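Long-range contacts in viral structural protein 4 (PDB 6TZ0), which binds GTP and probably assists the RNA-dependent RNA polymerase during transcription inside the cytoplasmic polyhedrosis virus capsid: residues Y48-I52 / F148-L154; M72-I77 / A137-S142; P304-R310 / D512-A516. All blocks are in the same frame, centred on the assembly; numbering follows the deposited sequence.

Interaction 1 (Y48-I52 / F148-L154)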
loop_
_atom_site.group_PDB
_atom_site.type_symbol
_atom_site.label_atom_id
_atom_site.label_comp_id
_atom_site.label_asym_id
_atom_site.label_seq_id
_atom_site.Cartn_x
_atom_site.Cartn_y
_atom_site.Cartn_z
ATOM N N TYR B 48 48.132 -19.660 -0.697
ATOM C CA TYR B 48 47.746 -18.595 0.223
ATOM C C TYR B 48 46.273 -18.247 0.070
ATOM O O TYR B 48 45.559 -18.062 1.064
ATOM C CB TYR B 48 48.601 -17.355 -0.023
ATOM C CG TYR B 48 50.068 -17.507 0.307
ATOM C CD1 TYR B 48 50.526 -18.551 1.098
ATOM C CD2 TYR B 48 50.994 -16.601 -0.181
ATOM C CE1 TYR B 48 51.860 -18.687 1.394
ATOM C CE2 TYR B 48 52.333 -16.730 0.108
ATOM C CZ TYR B 48 52.757 -17.772 0.899
ATOM O OH TYR B 48 54.090 -17.907 1.191
ATOM N N ALA B 49 45.799 -18.182 -1.176
ATOM C CA ALA B 49 44.387 -17.919 -1.423
ATOM C C ALA B 49 43.500 -19.056 -0.932
ATOM O O ALA B 49 42.386 -18.803 -0.454
ATOM C CB ALA B 49 44.153 -17.670 -2.909
ATOM N N SER B 50 43.974 -20.303 -1.028
ATOM C CA SER B 50 43.213 -21.427 -0.484
ATOM C C SER B 50 43.080 -21.334 1.034
ATOM O O SER B 50 42.000 -21.590 1.593
ATOM C CB SER B 50 43.876 -22.741 -0.881
ATOM O OG SER B 50 43.201 -23.842 -0.312
ATOM N N LEU B 51 44.167 -20.947 1.713
ATOM C CA LEU B 51 44.121 -20.761 3.164
ATOM C C LEU B 51 43.181 -19.626 3.560
ATOM O O LEU B 51 42.469 -19.723 4.571
ATOM C CB LEU B 51 45.526 -20.497 3.699
ATOM C CG LEU B 51 46.541 -21.635 3.610
ATOM C CD1 LEU B 51 47.910 -21.159 4.036
ATOM C CD2 LEU B 51 46.104 -22.796 4.467
ATOM N N ILE B 52 43.150 -18.553 2.764
ATOM C CA ILE B 52 42.238 -17.446 3.044
ATOM C C ILE B 52 40.784 -17.875 2.857
ATOM O O ILE B 52 39.917 -17.500 3.654
ATOM C CB ILE B 52 42.603 -16.223 2.179
ATOM C CG1 ILE B 52 43.943 -15.645 2.616
ATOM C CG2 ILE B 52 41.582 -15.122 2.291
ATOM C CD1 ILE B 52 44.457 -14.579 1.688
ATOM N N PHE B 148 52.324 -14.185 5.236
ATOM C CA PHE B 148 52.520 -14.447 3.817
ATOM C C PHE B 148 53.694 -13.659 3.262
ATOM O O PHE B 148 54.374 -14.140 2.351
ATOM C CB PHE B 148 51.257 -14.103 3.033
ATOM C CG PHE B 148 50.111 -15.047 3.253
ATOM C CD1 PHE B 148 50.311 -16.297 3.819
ATOM C CD2 PHE B 148 48.828 -14.679 2.882
ATOM C CE1 PHE B 148 49.256 -17.154 4.019
ATOM C CE2 PHE B 148 47.775 -15.534 3.075
ATOM C CZ PHE B 148 47.992 -16.776 3.638
ATOM N N ARG B 149 53.923 -12.451 3.794
ATOM C CA ARG B 149 55.021 -11.551 3.412
ATOM C C ARG B 149 54.999 -11.223 1.922
ATOM O O ARG B 149 55.999 -11.353 1.216
ATOM C CB ARG B 149 56.375 -12.114 3.844
ATOM C CG ARG B 149 56.569 -12.050 5.337
ATOM C CD ARG B 149 57.857 -12.699 5.789
ATOM N NE ARG B 149 58.026 -12.549 7.230
ATOM C CZ ARG B 149 57.525 -13.389 8.130
ATOM N NH1 ARG B 149 56.817 -14.439 7.742
ATOM N NH2 ARG B 149 57.725 -13.174 9.422
ATOM N N LEU B 150 53.893 -10.814 1.472
ATOM C CA LEU B 150 53.605 -10.410 0.110
ATOM C C LEU B 150 53.832 -8.910 -0.049
ATOM O O LEU B 150 53.593 -8.141 0.886
ATOM C CB LEU B 150 52.165 -10.752 -0.241
ATOM C CG LEU B 150 51.800 -12.232 -0.202
ATOM C CD1 LEU B 150 50.320 -12.417 -0.455
ATOM C CD2 LEU B 150 52.611 -13.011 -1.203
ATOM N N PRO B 151 54.313 -8.456 -1.211
ATOM C CA PRO B 151 54.560 -7.018 -1.380
ATOM C C PRO B 151 53.294 -6.208 -1.563
ATOM O O PRO B 151 53.327 -4.985 -1.393
ATOM C CB PRO B 151 55.446 -6.963 -2.626
ATOM C CG PRO B 151 55.049 -8.155 -3.398
ATOM C CD PRO B 151 54.720 -9.223 -2.400
ATOM N N SER B 152 52.184 -6.849 -1.895
ATOM C CA SER B 152 50.888 -6.199 -1.988
ATOM C C SER B 152 49.843 -7.229 -1.578
ATOM O O SER B 152 50.169 -8.240 -0.952
ATOM C CB SER B 152 50.675 -5.628 -3.398
ATOM O OG SER B 152 50.639 -6.665 -4.356
ATOM N N GLY B 153 48.579 -6.974 -1.909
ATOM C CA GLY B 153 47.505 -7.870 -1.551
ATOM C C GLY B 153 47.095 -8.790 -2.691
ATOM O O GLY B 153 47.644 -8.766 -3.787
ATOM N N LEU B 154 46.095 -9.615 -2.400
ATOM C CA LEU B 154 45.529 -10.552 -3.361
ATOM C C LEU B 154 44.219 -9.994 -3.896
ATOM O O LEU B 154 43.259 -9.835 -3.142
ATOM C CB LEU B 154 45.308 -11.918 -2.715
ATOM C CG LEU B 154 46.571 -12.695 -2.361
ATOM C CD1 LEU B 154 46.226 -13.942 -1.594
ATOM C CD2 LEU B 154 47.310 -13.051 -3.628
#

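Interaction 2 (M72-I77 / A137-S142)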
loop_
_atom_site.group_PDB
_atom_site.type_symbol
_atom_site.label_atom_id
_atom_site.label_comp_id
_atom_site.label_asym_id
_atom_site.label_seq_id
_atom_site.Cartn_x
_atom_site.Cartn_y
_atom_site.Cartn_z
ATOM N N MET B 72 36.706 -4.259 6.561
ATOM C CA MET B 72 37.974 -4.588 7.203
ATOM C C MET B 72 38.601 -5.834 6.589
ATOM O O MET B 72 39.801 -5.846 6.285
ATOM C CB MET B 72 37.756 -4.789 8.697
ATOM C CG MET B 72 39.019 -4.965 9.497
ATOM S SD MET B 72 39.940 -3.436 9.651
ATOM C CE MET B 72 38.885 -2.569 10.806
ATOM N N TYR B 73 37.799 -6.891 6.402
ATOM C CA TYR B 73 38.269 -8.106 5.737
ATOM C C TYR B 73 38.720 -7.827 4.309
ATOM O O TYR B 73 39.735 -8.371 3.854
ATOM C CB TYR B 73 37.172 -9.173 5.725
ATOM C CG TYR B 73 36.948 -9.949 7.005
ATOM C CD1 TYR B 73 37.781 -11.004 7.352
ATOM C CD2 TYR B 73 35.867 -9.675 7.828
ATOM C CE1 TYR B 73 37.568 -11.728 8.502
ATOM C CE2 TYR B 73 35.648 -10.395 8.980
ATOM C CZ TYR B 73 36.501 -11.419 9.310
ATOM O OH TYR B 73 36.278 -12.137 10.458
ATOM N N ALA B 74 37.978 -6.976 3.595
ATOM C CA ALA B 74 38.330 -6.632 2.224
ATOM C C ALA B 74 39.654 -5.889 2.159
ATOM O O ALA B 74 40.481 -6.169 1.285
ATOM C CB ALA B 74 37.216 -5.797 1.597
ATOM N N ASP B 75 39.888 -4.966 3.094
ATOM C CA ASP B 75 41.157 -4.244 3.121
ATOM C C ASP B 75 42.320 -5.165 3.465
ATOM O O ASP B 75 43.366 -5.110 2.808
ATOM C CB ASP B 75 41.087 -3.089 4.114
ATOM C CG ASP B 75 40.122 -2.014 3.682
ATOM O OD1 ASP B 75 39.865 -1.895 2.470
ATOM O OD2 ASP B 75 39.628 -1.277 4.560
ATOM N N MET B 76 42.131 -6.046 4.453
ATOM C CA MET B 76 43.195 -6.951 4.877
ATOM C C MET B 76 43.572 -7.943 3.788
ATOM O O MET B 76 44.750 -8.273 3.627
ATOM C CB MET B 76 42.761 -7.698 6.130
ATOM C CG MET B 76 42.669 -6.833 7.345
ATOM S SD MET B 76 41.820 -7.654 8.680
ATOM C CE MET B 76 43.003 -8.923 8.980
ATOM N N ILE B 77 42.598 -8.431 3.027
ATOM C CA ILE B 77 42.928 -9.423 2.012
ATOM C C ILE B 77 43.393 -8.753 0.726
ATOM O O ILE B 77 44.453 -9.087 0.188
ATOM C CB ILE B 77 41.733 -10.357 1.761
ATOM C CG1 ILE B 77 41.382 -11.112 3.038
ATOM C CG2 ILE B 77 42.066 -11.343 0.669
ATOM C CD1 ILE B 77 40.052 -11.789 2.989
ATOM N N ALA B 137 38.479 -12.690 15.442
ATOM C CA ALA B 137 38.582 -13.227 14.091
ATOM C C ALA B 137 39.479 -12.366 13.214
ATOM O O ALA B 137 40.231 -12.887 12.380
ATOM C CB ALA B 137 37.189 -13.340 13.483
ATOM N N LEU B 138 39.423 -11.047 13.401
ATOM C CA LEU B 138 40.296 -10.153 12.655
ATOM C C LEU B 138 41.752 -10.304 13.074
ATOM O O LEU B 138 42.641 -10.177 12.230
ATOM C CB LEU B 138 39.831 -8.709 12.817
ATOM C CG LEU B 138 38.494 -8.367 12.159
ATOM C CD1 LEU B 138 38.064 -6.963 12.509
ATOM C CD2 LEU B 138 38.568 -8.534 10.658
ATOM N N THR B 139 42.021 -10.603 14.350
ATOM C CA THR B 139 43.393 -10.891 14.758
ATOM C C THR B 139 43.901 -12.187 14.148
ATOM O O THR B 139 45.073 -12.280 13.769
ATOM C CB THR B 139 43.514 -10.963 16.278
ATOM O OG1 THR B 139 42.563 -11.899 16.799
ATOM C CG2 THR B 139 43.330 -9.607 16.907
ATOM N N GLU B 140 43.038 -13.200 14.059
ATOM C CA GLU B 140 43.441 -14.464 13.447
ATOM C C GLU B 140 43.740 -14.296 11.958
ATOM O O GLU B 140 44.769 -14.782 11.458
ATOM C CB GLU B 140 42.350 -15.503 13.683
ATOM C CG GLU B 140 42.665 -16.888 13.192
ATOM C CD GLU B 140 41.580 -17.875 13.555
ATOM O OE1 GLU B 140 40.605 -17.461 14.216
ATOM O OE2 GLU B 140 41.690 -19.059 13.177
ATOM N N MET B 141 42.873 -13.568 11.246
ATOM C CA MET B 141 43.121 -13.260 9.841
ATOM C C MET B 141 44.353 -12.378 9.662
ATOM O O MET B 141 45.086 -12.532 8.678
ATOM C CB MET B 141 41.882 -12.596 9.237
ATOM C CG MET B 141 41.988 -12.285 7.751
ATOM S SD MET B 141 42.085 -13.732 6.694
ATOM C CE MET B 141 40.366 -14.190 6.641
ATOM N N SER B 142 44.626 -11.490 10.622
ATOM C CA SER B 142 45.804 -10.636 10.545
ATOM C C SER B 142 47.086 -11.432 10.707
ATOM O O SER B 142 48.047 -11.212 9.964
ATOM C CB SER B 142 45.711 -9.542 11.604
ATOM O OG SER B 142 46.859 -8.721 11.579
#

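Interaction 3 (P304-R310 / D512-A516)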
loop_
_atom_site.group_PDB
_atom_site.type_symbol
_atom_site.label_atom_id
_atom_site.label_comp_id
_atom_site.label_asym_id
_atom_site.label_seq_id
_atom_site.Cartn_x
_atom_site.Cartn_y
_atom_site.Cartn_z
ATOM N N PRO B 304 17.875 -8.206 -36.661
ATOM C CA PRO B 304 17.761 -9.447 -37.434
ATOM C C PRO B 304 19.098 -10.057 -37.849
ATOM O O PRO B 304 19.962 -9.378 -38.384
ATOM C CB PRO B 304 16.971 -9.008 -38.667
ATOM C CG PRO B 304 17.307 -7.590 -38.838
ATOM C CD PRO B 304 17.506 -7.028 -37.463
ATOM N N SER B 305 19.268 -11.342 -37.569
ATOM C CA SER B 305 20.389 -12.109 -38.088
ATOM C C SER B 305 19.917 -12.877 -39.309
ATOM O O SER B 305 19.028 -13.721 -39.202
ATOM C CB SER B 305 20.909 -13.084 -37.037
ATOM O OG SER B 305 19.951 -14.096 -36.795
ATOM N N GLY B 306 20.526 -12.615 -40.458
ATOM C CA GLY B 306 19.980 -13.115 -41.707
ATOM C C GLY B 306 20.162 -14.587 -42.007
ATOM O O GLY B 306 20.558 -14.949 -43.116
ATOM N N ILE B 307 19.873 -15.449 -41.033
ATOM C CA ILE B 307 19.830 -16.881 -41.277
ATOM C C ILE B 307 18.577 -17.191 -42.092
ATOM O O ILE B 307 17.559 -16.491 -42.002
ATOM C CB ILE B 307 19.872 -17.646 -39.937
ATOM C CG1 ILE B 307 20.229 -19.118 -40.121
ATOM C CG2 ILE B 307 18.582 -17.505 -39.144
ATOM C CD1 ILE B 307 21.653 -19.336 -40.465
ATOM N N SER B 308 18.667 -18.197 -42.953
ATOM C CA SER B 308 17.565 -18.519 -43.846
ATOM C C SER B 308 17.663 -19.984 -44.232
ATOM O O SER B 308 18.570 -20.698 -43.802
ATOM C CB SER B 308 17.565 -17.618 -45.084
ATOM O OG SER B 308 18.699 -17.851 -45.893
ATOM N N ALA B 309 16.723 -20.430 -45.063
ATOM C CA ALA B 309 16.721 -21.810 -45.527
ATOM C C ALA B 309 17.831 -22.095 -46.527
ATOM O O ALA B 309 18.107 -23.266 -46.801
ATOM C CB ALA B 309 15.365 -22.152 -46.145
ATOM N N ARG B 310 18.473 -21.062 -47.064
ATOM C CA ARG B 310 19.547 -21.201 -48.032
ATOM C C ARG B 310 20.922 -21.166 -47.383
ATOM O O ARG B 310 21.927 -21.091 -48.093
ATOM C CB ARG B 310 19.438 -20.098 -49.079
ATOM C CG ARG B 310 18.168 -20.172 -49.891
ATOM C CD ARG B 310 18.163 -19.138 -50.995
ATOM N NE ARG B 310 18.239 -17.779 -50.468
ATOM C CZ ARG B 310 17.189 -17.066 -50.074
ATOM N NH1 ARG B 310 15.969 -17.581 -50.137
ATOM N NH2 ARG B 310 17.359 -15.837 -49.611
ATOM N N ASP B 512 15.103 -16.082 -38.238
ATOM C CA ASP B 512 14.866 -14.718 -38.668
ATOM C C ASP B 512 13.419 -14.704 -39.134
ATOM O O ASP B 512 13.099 -15.214 -40.209
ATOM C CB ASP B 512 15.850 -14.326 -39.761
ATOM C CG ASP B 512 15.990 -12.836 -39.903
ATOM O OD1 ASP B 512 16.555 -12.224 -38.983
ATOM O OD2 ASP B 512 15.571 -12.271 -40.926
ATOM N N THR B 513 12.538 -14.161 -38.288
ATOM C CA THR B 513 11.099 -14.275 -38.499
ATOM C C THR B 513 10.650 -13.517 -39.738
ATOM O O THR B 513 9.786 -13.989 -40.486
ATOM C CB THR B 513 10.359 -13.767 -37.268
ATOM O OG1 THR B 513 10.753 -12.418 -36.999
ATOM C CG2 THR B 513 10.671 -14.631 -36.067
ATOM N N THR B 514 11.266 -12.367 -39.999
ATOM C CA THR B 514 10.970 -11.612 -41.204
ATOM C C THR B 514 11.553 -12.248 -42.458
ATOM O O THR B 514 11.164 -11.859 -43.561
ATOM C CB THR B 514 11.478 -10.177 -41.052
ATOM O OG1 THR B 514 11.107 -9.414 -42.203
ATOM C CG2 THR B 514 12.972 -10.158 -40.901
ATOM N N GLN B 515 12.465 -13.207 -42.321
ATOM C CA GLN B 515 12.993 -13.953 -43.455
ATOM C C GLN B 515 12.240 -15.252 -43.668
ATOM O O GLN B 515 12.091 -15.703 -44.805
ATOM C CB GLN B 515 14.479 -14.244 -43.246
ATOM C CG GLN B 515 15.215 -14.795 -44.440
ATOM C CD GLN B 515 15.331 -13.784 -45.556
ATOM O OE1 GLN B 515 15.526 -12.597 -45.307
ATOM N NE2 GLN B 515 15.226 -14.249 -46.793
ATOM N N ALA B 516 11.759 -15.852 -42.581
ATOM C CA ALA B 516 10.855 -16.986 -42.691
ATOM C C ALA B 516 9.522 -16.576 -43.291
ATOM O O ALA B 516 8.899 -17.364 -44.008
ATOM C CB ALA B 516 10.638 -17.617 -41.319
#

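Interaction 1 (Y48-I52 / F148-L154)
The carbonyl oxygen of Y48 takes a helical hydrogen bond from the backbone nitrogen of I52 (Y48 O to I52 N, 3.0 Å), and this turn of helix 41-60 presents both side chains to F148. Bonds of this kind stay within the helix; none joins it to the loop 148-154, where aromatic and apolar surfaces do the work. The rings of Y48 and F148 form an offset stack, their centroids 4.1 Å apart and their planes only 12° from parallel. The two side chains run in opposite directions, so each covers the base of the other: Y48 CB makes a CH-pi contact 3.8 Å from the F148 ring centroid, and F148 CB makes a second one over the tyrosine face, 4.3 Å from the Y48 centroid. In Y48, CG stands anti to the carbonyl carbon (chi1 -67°), which sends the ring out from the helix to lie along F148.

Branched aliphatic groups close the borders. I52 CD1 approaches F148 CE2 (3.7 Å) and also meets L154 CD1 (3.8 Å), while L150 CD2 comes to the tyrosine edge at Y48 CE2 (4.0 Å). Phenylalanine suits the buried half of the stack, tyrosine the partly exposed half. The stack ties helix 41-60 to the loop between helix 136-146 and strand 157-159, and M1 packs on A49, I52 and L154. With no polar bond across it, the contact depends on dispersion and shape, probably helped by exclusion of water.

Interaction 2 (M72-I77 / A137-S142)
M76 leaves helix 70-79 with CG anti to the carbonyl carbon, stays extended through chi2, and folds at chi3 (66°), which swings its methyl group onto the backbone of helix 136-146 beside L138. M141 answers from the other helix: CG is anti to the backbone N (chi1 -177°), and two further bends carry its CE back to the Y73 ring. The M76 methyl thus settles over a turn of backbone, with CE 3.5 Å from L138 O and 3.7 Å from M141 CG. Unbranched, flexible methionines suit this place because they can fold to fit the surface they meet.

L138 supplies the central branch. Its CD2 stands over the middle of one face of the Y73 ring in a CH-pi contact, 3.8 Å from the centroid and 10° off the ring normal, and also lies 3.9 Å from M76 SD. Its other methyl, CD1, touches M72 CG at 3.7 Å. The pair is a parallel packing of two helical segments, whose axes approach to 10.9 Å; they belong to the helical N-terminal part of the chain, well away from the GTP sites. The turn at 75-77 is of a wider, pi type.

Y73 reaches across with its far end, where OH passes the small methyl of A137 (Y73 OH to A137 CB, 3.4 Å), while M141 CE comes to the ring edge near Y73 CD1 at 4.2 Å. Beyond the apolar interior, S142 OG is hydrogen-bonded to V84 N, and E140 turns aside to form a salt bridge with K58 of helix 41-60.

Interaction 3 (P304-R310 / D512-A516)
Van der Waals contact carries most of the meeting between I307, S308 and the residues D512 and Q515. The carbonyl oxygen of I307 lies 3.6 Å from D512 CB and 3.8 Å from Q515 CG, and S308 CB rests on the same Q515 methylene at 3.7 Å. Q515 offers this methylene because its CG is anti to the backbone N (chi1 -170°) and the chain then bends at chi2. On the other flank, P304 sets its ring carbon CB beside the carboxylate of D512.

Backbone hydrogen bonds shape each partner separately. G306 centres an inverse gamma turn, closed by I307 N to S305 O at 2.7 Å. D512 stands at the N-cap of helix 513-518, and its carbonyl oxygen accepts from both Q515 N (3.0 Å) and A516 N (2.8 Å).

Charged and amide groups meet at the far end. R310 NH2 is 3.9 Å from Q515 NE2 with the guanidinium and amide planes 83° apart; both are donors, and no bond joins them. D519 relates them instead, accepting from Q515 NE2 and making a long, weak ion pair with R310 NH1, while Q515 OE1 accepts from R518 NH1.

The side chain of D512 lies about 9 Å from G356 of the GTP-binding P-loop. Methylene groups resting on a backbone carbonyl, with D519 bonded to Q515 but paired only weakly with R310, make a meeting of modest polarity that may help to keep the loop beside the nucleotide-binding domain.

From the N terminus, helix 41-60 opens interaction 1, which closes only when the chain reaches the loop after helix 136-146. Interaction 2 is nested inside that loop, joining helix 70-79 to helix 136-146 across a connection that is partly unmodelled. The two touch: I52 CG2 packs on I77 CD1 at 3.7 Å, and L154 N probably donates to I77 O at 3.1 Å, so the three helices and the loop form one N-terminal cluster. Interaction 3 follows in series on the opposite side of the chain's centre, about 53 Å from interaction 1 between centres. It ties the loop between strands 297-299 and 313-319 to helix 513-518 of the parallel-sheet domain that carries the P-loop.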